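Local atomic coordinates of phage related exonuclease (Haemophilus somnus 129PT, PDB entry 3K93), a protein that probably acts as a metal-dependent exonuclease that degrades DNA, related to the nucleases bacteriophages carry for recombination. Residues L8-I18 against T36-M44; K107-I118 against W148-L159. All blocks are in the same frame, centred on the assembly; numbering follows the deposited sequence.

Interaction 1 (L8-I18 against T36-M44)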
loop_
_atom_site.group_PDB
_atom_site.type_symbol
_atom_site.label_atom_id
_atom_site.label_comp_id
_atom_site.label_asym_id
_atom_site.label_seq_id
_atom_site.Cartn_x
_atom_site.Cartn_y
_atom_site.Cartn_z
ATOM N N LEU A 8 -25.800 -13.680 9.905
ATOM C CA LEU A 8 -24.878 -12.601 10.115
ATOM C C LEU A 8 -25.494 -11.512 11.006
ATOM O O LEU A 8 -26.569 -10.994 10.721
ATOM C CB LEU A 8 -24.442 -11.996 8.775
ATOM C CG LEU A 8 -23.492 -10.812 8.825
ATOM C CD1 LEU A 8 -22.158 -11.206 9.487
ATOM C CD2 LEU A 8 -23.224 -10.260 7.416
ATOM N N LYS A 9 -24.770 -11.190 12.074
ATOM C CA LYS A 9 -24.901 -9.927 12.794
ATOM C C LYS A 9 -23.534 -9.240 12.758
ATOM O O LYS A 9 -22.546 -9.852 13.035
ATOM C CB LYS A 9 -25.390 -10.156 14.212
ATOM C CG LYS A 9 -26.856 -10.529 14.228
ATOM C CD LYS A 9 -27.388 -10.738 15.618
ATOM C CE LYS A 9 -28.836 -11.229 15.588
ATOM N NZ LYS A 9 -29.361 -11.330 16.953
ATOM N N VAL A 10 -23.489 -7.980 12.335
ATOM C CA VAL A 10 -22.230 -7.277 12.163
ATOM C C VAL A 10 -21.801 -6.593 13.456
ATOM O O VAL A 10 -22.574 -5.854 14.057
ATOM C CB VAL A 10 -22.299 -6.261 10.982
ATOM C CG1 VAL A 10 -20.972 -5.506 10.869
ATOM C CG2 VAL A 10 -22.608 -6.962 9.673
ATOM N N ARG A 11 -20.574 -6.851 13.909
ATOM C CA ARG A 11 -20.039 -6.129 15.078
ATOM C C ARG A 11 -19.988 -4.612 14.830
ATOM O O ARG A 11 -19.703 -4.161 13.716
ATOM C CB ARG A 11 -18.633 -6.608 15.424
ATOM C CG ARG A 11 -18.483 -8.098 15.834
ATOM C CD ARG A 11 -17.073 -8.379 16.511
ATOM N NE ARG A 11 -15.994 -8.626 15.550
ATOM C CZ ARG A 11 -14.678 -8.587 15.840
ATOM N N CYS A 12 -20.271 -3.816 15.860
ATOM C CA CYS A 12 -20.236 -2.371 15.712
ATOM C C CYS A 12 -18.856 -1.899 15.186
ATOM O O CYS A 12 -18.798 -1.017 14.343
ATOM C CB CYS A 12 -20.571 -1.670 17.013
ATOM S SG CYS A 12 -22.297 -1.749 17.483
ATOM N N SER A 13 -17.780 -2.516 15.686
ATOM C CA SER A 13 -16.415 -2.237 15.257
ATOM C C SER A 13 -16.107 -2.578 13.805
ATOM O O SER A 13 -15.148 -2.043 13.255
ATOM C CB SER A 13 -15.415 -2.945 16.184
ATOM O OG SER A 13 -15.561 -4.347 16.091
ATOM N N SER A 14 -16.943 -3.391 13.154
ATOM C CA SER A 14 -16.748 -3.706 11.749
ATOM C C SER A 14 -17.738 -3.041 10.850
ATOM O O SER A 14 -17.705 -3.300 9.667
ATOM C CB SER A 14 -16.859 -5.221 11.469
ATOM O OG SER A 14 -16.038 -5.992 12.327
ATOM N N LEU A 15 -18.633 -2.216 11.372
ATOM C CA LEU A 15 -19.664 -1.613 10.526
ATOM C C LEU A 15 -19.086 -0.712 9.437
ATOM O O LEU A 15 -19.665 -0.592 8.364
ATOM C CB LEU A 15 -20.654 -0.780 11.345
ATOM C CG LEU A 15 -21.758 -1.461 12.107
ATOM C CD1 LEU A 15 -22.411 -0.443 13.042
ATOM C CD2 LEU A 15 -22.791 -2.109 11.121
ATOM N N HIS A 16 -17.976 -0.051 9.717
ATOM C CA HIS A 16 -17.357 0.801 8.694
ATOM C C HIS A 16 -16.986 -0.018 7.447
ATOM O O HIS A 16 -17.084 0.486 6.358
ATOM C CB HIS A 16 -16.137 1.533 9.249
ATOM C CG HIS A 16 -14.958 0.651 9.466
ATOM N ND1 HIS A 16 -14.889 -0.258 10.497
ATOM C CD2 HIS A 16 -13.815 0.507 8.766
ATOM C CE1 HIS A 16 -13.748 -0.921 10.430
ATOM N NE2 HIS A 16 -13.083 -0.477 9.385
ATOM N N LYS A 17 -16.630 -1.288 7.616
ATOM C CA LYS A 17 -16.284 -2.142 6.470
ATOM C C LYS A 17 -17.426 -2.328 5.486
ATOM O O LYS A 17 -17.179 -2.515 4.315
ATOM C CB LYS A 17 -15.775 -3.501 6.930
ATOM C CG LYS A 17 -14.402 -3.432 7.632
ATOM C CD LYS A 17 -14.068 -4.762 8.329
ATOM C CE LYS A 17 -12.623 -4.785 8.849
ATOM N NZ LYS A 17 -12.362 -6.091 9.595
ATOM N N ILE A 18 -18.670 -2.249 5.946
ATOM C CA ILE A 18 -19.815 -2.574 5.084
ATOM C C ILE A 18 -20.754 -1.387 4.883
ATOM O O ILE A 18 -21.721 -1.477 4.125
ATOM C CB ILE A 18 -20.557 -3.885 5.538
ATOM C CG1 ILE A 18 -21.151 -3.794 6.933
ATOM C CG2 ILE A 18 -19.581 -5.123 5.545
ATOM C CD1 ILE A 18 -22.312 -2.887 7.034
ATOM N N THR A 36 -15.790 -3.266 -1.542
ATOM C CA THR A 36 -15.255 -3.336 -0.194
ATOM C C THR A 36 -16.151 -4.084 0.757
ATOM O O THR A 36 -15.660 -4.874 1.547
ATOM C CB THR A 36 -14.999 -1.929 0.381
ATOM O OG1 THR A 36 -13.987 -1.351 -0.398
ATOM C CG2 THR A 36 -14.545 -1.935 1.875
ATOM N N ALA A 37 -17.455 -3.792 0.715
ATOM C CA ALA A 37 -18.409 -4.412 1.634
ATOM C C ALA A 37 -18.459 -5.921 1.384
ATOM O O ALA A 37 -18.433 -6.725 2.327
ATOM C CB ALA A 37 -19.835 -3.770 1.503
ATOM N N LYS A 38 -18.497 -6.295 0.112
ATOM C CA LYS A 38 -18.534 -7.712 -0.251
ATOM C C LYS A 38 -17.304 -8.467 0.188
ATOM O O LYS A 38 -17.396 -9.576 0.662
ATOM C CB LYS A 38 -18.715 -7.871 -1.732
ATOM C CG LYS A 38 -20.103 -7.492 -2.159
ATOM C CD LYS A 38 -20.115 -7.185 -3.637
ATOM C CE LYS A 38 -20.612 -8.289 -4.446
ATOM N NZ LYS A 38 -21.174 -7.701 -5.749
ATOM N N SER A 39 -16.162 -7.833 0.047
ATOM C CA SER A 39 -14.923 -8.426 0.486
ATOM C C SER A 39 -14.948 -8.647 2.021
ATOM O O SER A 39 -14.571 -9.718 2.506
ATOM C CB SER A 39 -13.749 -7.548 0.055
ATOM O OG SER A 39 -12.561 -8.082 0.576
ATOM N N ALA A 40 -15.449 -7.677 2.775
ATOM C CA ALA A 40 -15.579 -7.849 4.223
ATOM C C ALA A 40 -16.570 -8.964 4.594
ATOM O O ALA A 40 -16.322 -9.749 5.513
ATOM C CB ALA A 40 -15.969 -6.515 4.911
ATOM N N VAL A 41 -17.700 -9.027 3.898
ATOM C CA VAL A 41 -18.699 -10.055 4.181
ATOM C C VAL A 41 -18.144 -11.473 3.867
ATOM O O VAL A 41 -18.444 -12.437 4.553
ATOM C CB VAL A 41 -20.035 -9.788 3.394
ATOM C CG1 VAL A 41 -21.030 -10.983 3.581
ATOM C CG2 VAL A 41 -20.675 -8.394 3.869
ATOM N N ARG A 42 -17.304 -11.584 2.855
ATOM C CA ARG A 42 -16.650 -12.877 2.579
ATOM C C ARG A 42 -15.750 -13.309 3.725
ATOM O O ARG A 42 -15.651 -14.494 4.014
ATOM C CB ARG A 42 -15.792 -12.780 1.337
ATOM C CG ARG A 42 -16.571 -12.784 0.053
ATOM C CD ARG A 42 -15.623 -12.352 -1.063
ATOM N NE ARG A 42 -16.389 -11.950 -2.194
ATOM C CZ ARG A 42 -16.014 -11.086 -3.103
ATOM N NH1 ARG A 42 -14.821 -10.510 -3.055
ATOM N NH2 ARG A 42 -16.842 -10.821 -4.100
ATOM N N GLU A 43 -15.064 -12.355 4.347
ATOM C CA GLU A 43 -14.207 -12.699 5.477
ATOM C C GLU A 43 -15.051 -13.197 6.648
ATOM O O GLU A 43 -14.656 -14.139 7.379
ATOM C CB GLU A 43 -13.370 -11.511 5.931
ATOM C CG GLU A 43 -12.331 -11.076 4.939
ATOM C CD GLU A 43 -11.486 -9.868 5.416
ATOM O OE1 GLU A 43 -11.938 -9.106 6.274
ATOM O OE2 GLU A 43 -10.374 -9.680 4.893
HETATM N N MSE A 44 -16.208 -12.576 6.822
HETATM C CA MSE A 44 -17.126 -12.980 7.875
HETATM C C MSE A 44 -17.666 -14.362 7.546
HETATM O O MSE A 44 -17.726 -15.203 8.429
HETATM C CB MSE A 44 -18.275 -11.963 8.032
HETATM C CG MSE A 44 -17.806 -10.565 8.516
HETATM SE SE MSE A 44 -19.174 -9.167 8.194
HETATM C CE MSE A 44 -18.091 -7.601 8.499
#
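Ile18 and Ala37 bring the two backbones closest, 4.2 Å from CA to CA, whereas Leu8 CA and Met44 CA stand 8.1 Å apart, so that the segment leaves helix 36-44 toward its own N-terminal end and long side chains span the wider end. At the narrow end backbone meets backbone: the CA-H of Ala37 points at Lys17 O (CA to O 3.5 Å, 146° at the hydrogen), and the CG2 methyl of Thr36 rests against the same oxygen. Ile18 is the knob of a knob-into-hole fit, its hole formed by Ala37, Ala40, Val41 and Met44. With chi1 at 62°, CG1 is wedged between backbone N and carbonyl carbon and carries CD1 off the helix, while Ile18 CG2 does the touching, 3.8 Å from Val41 CG2. Alongside, Lys17 CB abuts Ala40 CB at 3.6 Å. The extended chain of Lys17 carries its ammonium toward Glu43, but Lys17 NZ stays 4.5 Å from Glu43 OE1, opposite charges near each other without a salt bridge. Met44, a selenomethionine in this crystal, bridges the wider gap. Extended beyond CG, it meets Leu8 at about a right angle, with Met44 SE 3.8 Å from Leu8 CD1. Met44 CE reaches further, to Ser14 CB at 4.0 Å and to Ile18 CG2, with Val10 just beyond. The contact is thus almost wholly apolar. Behind it, Val10 and Cys12 bond through their backbones to the strand around Thr96, beside which 10-11 runs parallel, and Leu15 packs on Ile95. Leu8 and Val41 both lean on Tyr215 of helix 198-221, and Cys12 faces helix 137-148, leaving the segment packed among three helices and a small sheet.

Interaction 2 (K107-I118 against W148-L159). With NA (sodium ion), chain B.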
loop_
_atom_site.group_PDB
_atom_site.type_symbol
_atom_site.label_atom_id
_atom_site.label_comp_id
_atom_site.label_asym_id
_atom_site.label_seq_id
_atom_site.Cartn_x
_atom_site.Cartn_y
_atom_site.Cartn_z
ATOM N N LYS A 107 -27.230 9.741 28.944
ATOM C CA LYS A 107 -27.563 9.110 27.650
ATOM C C LYS A 107 -26.315 9.129 26.740
ATOM O O LYS A 107 -26.350 9.592 25.587
ATOM C CB LYS A 107 -28.759 9.826 27.006
ATOM C CG LYS A 107 -30.030 9.805 27.897
ATOM C CD LYS A 107 -31.135 8.948 27.329
ATOM C CE LYS A 107 -32.166 9.783 26.548
ATOM N NZ LYS A 107 -32.744 9.008 25.399
ATOM N N LEU A 108 -25.212 8.638 27.307
ATOM C CA LEU A 108 -23.877 8.833 26.743
ATOM C C LEU A 108 -23.119 7.527 26.686
ATOM O O LEU A 108 -23.097 6.802 27.694
ATOM C CB LEU A 108 -23.075 9.819 27.605
ATOM C CG LEU A 108 -21.573 10.026 27.348
ATOM C CD1 LEU A 108 -21.360 10.637 25.988
ATOM C CD2 LEU A 108 -20.993 10.932 28.469
ATOM N N ILE A 109 -22.479 7.265 25.531
ATOM C CA ILE A 109 -21.470 6.220 25.398
ATOM C C ILE A 109 -20.091 6.876 25.346
ATOM O O ILE A 109 -19.897 7.871 24.665
ATOM C CB ILE A 109 -21.663 5.417 24.092
ATOM C CG1 ILE A 109 -22.997 4.685 24.097
ATOM C CG2 ILE A 109 -20.513 4.417 23.862
ATOM C CD1 ILE A 109 -23.028 3.489 25.076
ATOM N N ILE A 110 -19.129 6.300 26.054
ATOM C CA ILE A 110 -17.744 6.682 25.884
ATOM C C ILE A 110 -16.988 5.500 25.386
ATOM O O ILE A 110 -17.248 4.389 25.826
ATOM C CB ILE A 110 -17.110 7.189 27.175
ATOM C CG1 ILE A 110 -17.832 8.439 27.659
ATOM C CG2 ILE A 110 -15.634 7.553 26.928
ATOM C CD1 ILE A 110 -17.613 8.741 29.174
ATOM N N ASP A 111 -16.076 5.743 24.457
ATOM C CA ASP A 111 -15.181 4.740 23.937
ATOM C C ASP A 111 -13.717 5.246 24.016
ATOM O O ASP A 111 -13.407 6.367 23.589
ATOM C CB ASP A 111 -15.531 4.414 22.478
ATOM C CG ASP A 111 -14.993 3.051 22.047
ATOM O OD1 ASP A 111 -13.782 2.966 21.729
ATOM O OD2 ASP A 111 -15.747 2.037 22.075
ATOM N N THR A 112 -12.835 4.417 24.563
ATOM C CA THR A 112 -11.440 4.745 24.685
ATOM C C THR A 112 -10.646 4.104 23.525
ATOM O O THR A 112 -10.819 2.918 23.227
ATOM C CB THR A 112 -10.874 4.226 26.013
ATOM O OG1 THR A 112 -11.059 2.807 26.087
ATOM C CG2 THR A 112 -11.526 4.907 27.213
ATOM N N LYS A 113 -9.788 4.883 22.880
ATOM C CA LYS A 113 -8.906 4.397 21.839
ATOM C C LYS A 113 -7.468 4.702 22.286
ATOM O O LYS A 113 -7.069 5.864 22.347
ATOM C CB LYS A 113 -9.206 5.118 20.520
ATOM C CG LYS A 113 -10.713 5.091 20.123
ATOM C CD LYS A 113 -11.161 3.708 19.722
ATOM C CE LYS A 113 -12.583 3.758 19.185
ATOM N NZ LYS A 113 -13.139 2.414 18.973
ATOM N N CYS A 114 -6.711 3.640 22.589
ATOM C CA CYS A 114 -5.348 3.762 23.117
ATOM C C CYS A 114 -4.365 3.815 21.979
ATOM O O CYS A 114 -3.992 2.796 21.453
ATOM C CB CYS A 114 -5.021 2.557 24.023
ATOM S SG CYS A 114 -5.922 2.637 25.576
ATOM N N SER A 115 -3.939 5.011 21.604
ATOM C CA SER A 115 -2.991 5.182 20.504
ATOM C C SER A 115 -1.657 4.451 20.743
ATOM O O SER A 115 -1.177 4.356 21.887
ATOM C CB SER A 115 -2.717 6.661 20.287
ATOM O OG SER A 115 -3.934 7.393 20.193
ATOM N N TRP A 116 -1.072 3.942 19.671
ATOM C CA TRP A 116 0.230 3.301 19.768
ATOM C C TRP A 116 1.375 4.263 20.137
ATOM O O TRP A 116 2.142 4.015 21.092
ATOM C CB TRP A 116 0.565 2.577 18.458
ATOM C CG TRP A 116 1.878 1.907 18.480
ATOM C CD1 TRP A 116 2.998 2.286 17.795
ATOM C CD2 TRP A 116 2.249 0.749 19.254
ATOM N NE1 TRP A 116 4.036 1.437 18.089
ATOM C CE2 TRP A 116 3.609 0.485 18.979
ATOM C CE3 TRP A 116 1.560 -0.094 20.137
ATOM C CZ2 TRP A 116 4.304 -0.603 19.552
ATOM C CZ3 TRP A 116 2.246 -1.192 20.722
ATOM C CH2 TRP A 116 3.606 -1.422 20.434
ATOM N N ASP A 117 1.496 5.349 19.384
ATOM C CA ASP A 117 2.591 6.273 19.571
ATOM C C ASP A 117 2.197 7.704 19.223
ATOM O O ASP A 117 1.071 7.958 18.793
ATOM C CB ASP A 117 3.891 5.763 18.846
ATOM C CG ASP A 117 3.863 5.881 17.355
ATOM O OD1 ASP A 117 2.898 6.457 16.773
ATOM O OD2 ASP A 117 4.884 5.425 16.755
ATOM N N ILE A 118 3.117 8.627 19.471
ATOM C CA ILE A 118 2.894 10.058 19.245
ATOM C C ILE A 118 2.476 10.292 17.791
ATOM O O ILE A 118 1.579 11.064 17.517
ATOM C CB ILE A 118 4.161 10.897 19.621
ATOM C CG1 ILE A 118 4.388 10.847 21.148
ATOM C CG2 ILE A 118 4.068 12.357 19.083
ATOM C CD1 ILE A 118 5.819 11.196 21.607
ATOM N N TRP A 148 -27.773 0.994 22.886
ATOM C CA TRP A 148 -27.874 1.480 24.279
ATOM C C TRP A 148 -28.826 2.658 24.440
ATOM O O TRP A 148 -28.895 3.225 25.507
ATOM C CB TRP A 148 -26.473 1.840 24.832
ATOM C CG TRP A 148 -25.857 0.749 25.591
ATOM C CD1 TRP A 148 -26.010 0.507 26.916
ATOM C CD2 TRP A 148 -25.001 -0.290 25.086
ATOM N NE1 TRP A 148 -25.296 -0.601 27.277
ATOM C CE2 TRP A 148 -24.674 -1.117 26.174
ATOM C CE3 TRP A 148 -24.475 -0.593 23.822
ATOM C CZ2 TRP A 148 -23.855 -2.236 26.047
ATOM C CZ3 TRP A 148 -23.656 -1.697 23.697
ATOM C CH2 TRP A 148 -23.364 -2.514 24.800
ATOM N N ASP A 149 -29.585 2.994 23.398
ATOM C CA ASP A 149 -30.583 4.084 23.454
ATOM C C ASP A 149 -29.995 5.386 23.978
ATOM O O ASP A 149 -30.552 5.984 24.885
ATOM C CB ASP A 149 -31.809 3.693 24.301
ATOM C CG ASP A 149 -32.708 2.659 23.616
ATOM O OD1 ASP A 149 -32.947 2.736 22.389
ATOM O OD2 ASP A 149 -33.214 1.770 24.323
ATOM N N CYS A 150 -28.867 5.805 23.403
ATOM C CA CYS A 150 -28.162 7.017 23.822
ATOM C C CYS A 150 -28.237 8.088 22.764
ATOM O O CYS A 150 -28.406 7.819 21.572
ATOM C CB CYS A 150 -26.673 6.721 24.103
ATOM S SG CYS A 150 -26.368 5.794 25.637
ATOM N N ASP A 151 -28.059 9.317 23.226
ATOM C CA ASP A 151 -28.109 10.513 22.391
ATOM C C ASP A 151 -26.761 10.985 21.935
ATOM O O ASP A 151 -26.690 11.704 20.953
ATOM C CB ASP A 151 -28.792 11.670 23.151
ATOM C CG ASP A 151 -30.267 11.436 23.334
ATOM O OD1 ASP A 151 -30.845 10.630 22.554
ATOM O OD2 ASP A 151 -30.834 12.048 24.262
ATOM N N GLN A 152 -25.706 10.635 22.660
ATOM C CA GLN A 152 -24.370 11.028 22.242
ATOM C C GLN A 152 -23.309 10.014 22.613
ATOM O O GLN A 152 -23.541 9.152 23.438
ATOM C CB GLN A 152 -24.013 12.463 22.677
ATOM C CG GLN A 152 -23.649 12.707 24.110
ATOM C CD GLN A 152 -22.725 13.972 24.265
ATOM O OE1 GLN A 152 -21.724 13.920 24.967
ATOM N NE2 GLN A 152 -23.061 15.075 23.574
ATOM N N ALA A 153 -22.178 10.115 21.922
ATOM C CA ALA A 153 -20.996 9.284 22.126
ATOM C C ALA A 153 -19.790 10.218 22.129
ATOM O O ALA A 153 -19.787 11.241 21.435
ATOM C CB ALA A 153 -20.836 8.233 20.984
ATOM N N GLN A 154 -18.789 9.869 22.918
ATOM C CA GLN A 154 -17.561 10.591 22.939
ATOM C C GLN A 154 -16.422 9.614 22.804
ATOM O O GLN A 154 -16.320 8.686 23.577
ATOM C CB GLN A 154 -17.466 11.401 24.241
ATOM C CG GLN A 154 -18.525 12.488 24.356
ATOM C CD GLN A 154 -18.405 13.245 25.622
ATOM O OE1 GLN A 154 -17.339 13.302 26.205
ATOM N NE2 GLN A 154 -19.500 13.832 26.074
ATOM N N ILE A 155 -15.578 9.819 21.802
ATOM C CA ILE A 155 -14.442 8.940 21.547
ATOM C C ILE A 155 -13.261 9.617 22.198
ATOM O O ILE A 155 -12.879 10.717 21.803
ATOM C CB ILE A 155 -14.174 8.785 20.041
ATOM C CG1 ILE A 155 -15.395 8.238 19.316
ATOM C CG2 ILE A 155 -12.975 7.896 19.787
ATOM C CD1 ILE A 155 -15.398 8.542 17.812
ATOM N N ASP A 156 -12.719 8.985 23.227
ATOM C CA ASP A 156 -11.517 9.467 23.926
ATOM C C ASP A 156 -10.271 8.782 23.335
ATOM O O ASP A 156 -9.978 7.621 23.647
ATOM C CB ASP A 156 -11.610 9.102 25.412
ATOM C CG ASP A 156 -12.523 10.041 26.220
ATOM O OD1 ASP A 156 -13.053 11.061 25.699
ATOM O OD2 ASP A 156 -12.669 9.755 27.421
ATOM N N PHE A 157 -9.561 9.485 22.458
ATOM C CA PHE A 157 -8.252 9.063 21.983
ATOM C C PHE A 157 -7.276 9.397 23.110
ATOM O O PHE A 157 -7.183 10.555 23.505
ATOM C CB PHE A 157 -7.857 9.839 20.738
ATOM C CG PHE A 157 -8.670 9.500 19.546
ATOM C CD1 PHE A 157 -8.392 8.365 18.815
ATOM C CD2 PHE A 157 -9.700 10.309 19.138
ATOM C CE1 PHE A 157 -9.143 8.045 17.707
ATOM C CE2 PHE A 157 -10.448 9.990 18.020
ATOM C CZ PHE A 157 -10.182 8.863 17.321
ATOM N N VAL A 158 -6.561 8.369 23.597
ATOM C CA VAL A 158 -5.667 8.490 24.737
ATOM C C VAL A 158 -4.301 7.870 24.441
ATOM O O VAL A 158 -4.207 6.737 23.920
ATOM C CB VAL A 158 -6.288 7.860 25.992
ATOM C CG1 VAL A 158 -7.470 8.695 26.459
ATOM C CG2 VAL A 158 -6.718 6.436 25.727
ATOM N N LEU A 159 -3.240 8.622 24.737
ATOM C CA LEU A 159 -1.853 8.178 24.547
ATOM C C LEU A 159 -1.211 7.940 25.895
ATOM O O LEU A 159 -1.002 8.893 26.679
ATOM C CB LEU A 159 -1.024 9.235 23.783
ATOM C CG LEU A 159 0.430 8.830 23.542
ATOM C CD1 LEU A 159 0.530 7.529 22.705
ATOM C CD2 LEU A 159 1.279 9.989 22.906
HETATM NA NA NA B . -12.356 1.123 22.769
HETATM O O HOH W 1 -32.505 8.162 22.404
HETATM O O HOH W 2 -14.171 -0.123 21.327
HETATM O O HOH W 3 -2.363 4.837 24.373
HETATM O O HOH W 4 -11.468 -0.471 24.690
HETATM O O HOH W 5 -10.945 0.371 21.084
#
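Strands 108-114 and 152-158 are the two neighbouring parallel strands of a beta-alpha-beta crossover, and the metal site lies on the first. Ile109, Asp111 and Lys113 each donate N-H and offer C=O to the residues on either side of their partner, as in Lys113 N to Asp156 O (2.8 Å) and Val158 N to Lys113 O; the ladder ends with Lys107 O and Ser115 N. At its start Lys107 O accepts from both Gln152 N, nearly straight on, and Asp151 N, tilted 31° from the carbonyl plane. Water 3 closes the other end, donating to Ser115 O and Val158 O.

On one face, Asp111 and Lys113 stand among Ile109, Ala153, Ile155 and Phe157. Lys113 turns back at CG (chi2 -70°), laying CG 3.6 Å from Ile155 CG2 and bringing NZ to Asp111 OD1 in a weak, 2.9 Å salt-bridging bond; Gln140 also holds NZ. The sodium ion is coordinated by Asp111 OD1, by Thr112 O at a metal-to-oxygen distance of 2.4 Å, by three waters and by Asp100. One of these, water 2, also donates to Asp111 OD2. On the opposite face, Leu108 CD1 rests against both glutamines, 3.6 Å from Gln152 CG and 3.8 Å from Gln154 CG. Further along, Asp156 OD2 lies 3.7 Å from Ile110 CG2, and its carboxylate is tied to Arg79, Ser75 and Thr191.

The Asp100, Asp111-Thr112-Lys113 arrangement on a central strand is consistent with the PD-(D/E)XK nuclease core, as in lambda exonuclease, where such acidic groups gather metal.

How the interactions relate
From the N terminus, interaction 1 comes first: segment 8-18 runs from strand 10-11 into the short helix 15-19, and 17 partly helical residues then lead to segment 36-44 on helix 35-50, which closes the loop. Interaction 2 follows, its 29-residue excursion holding helices 125-135 and 137-148 before strand 152-158 rejoins strand 108-114. The two loops lie in series, neither nesting nor crossing. Their centres are 21 Å apart on opposite sides of the chain's centre, and their nearest atoms are about 6 Å apart, without touching. Helix 137-148 spans them: Cys12 and Asp111 both touch Tyr144, and Gln140 meets Ser13 and Lys113, tying the N-terminal segment 8-18 to the metal-bearing sheet.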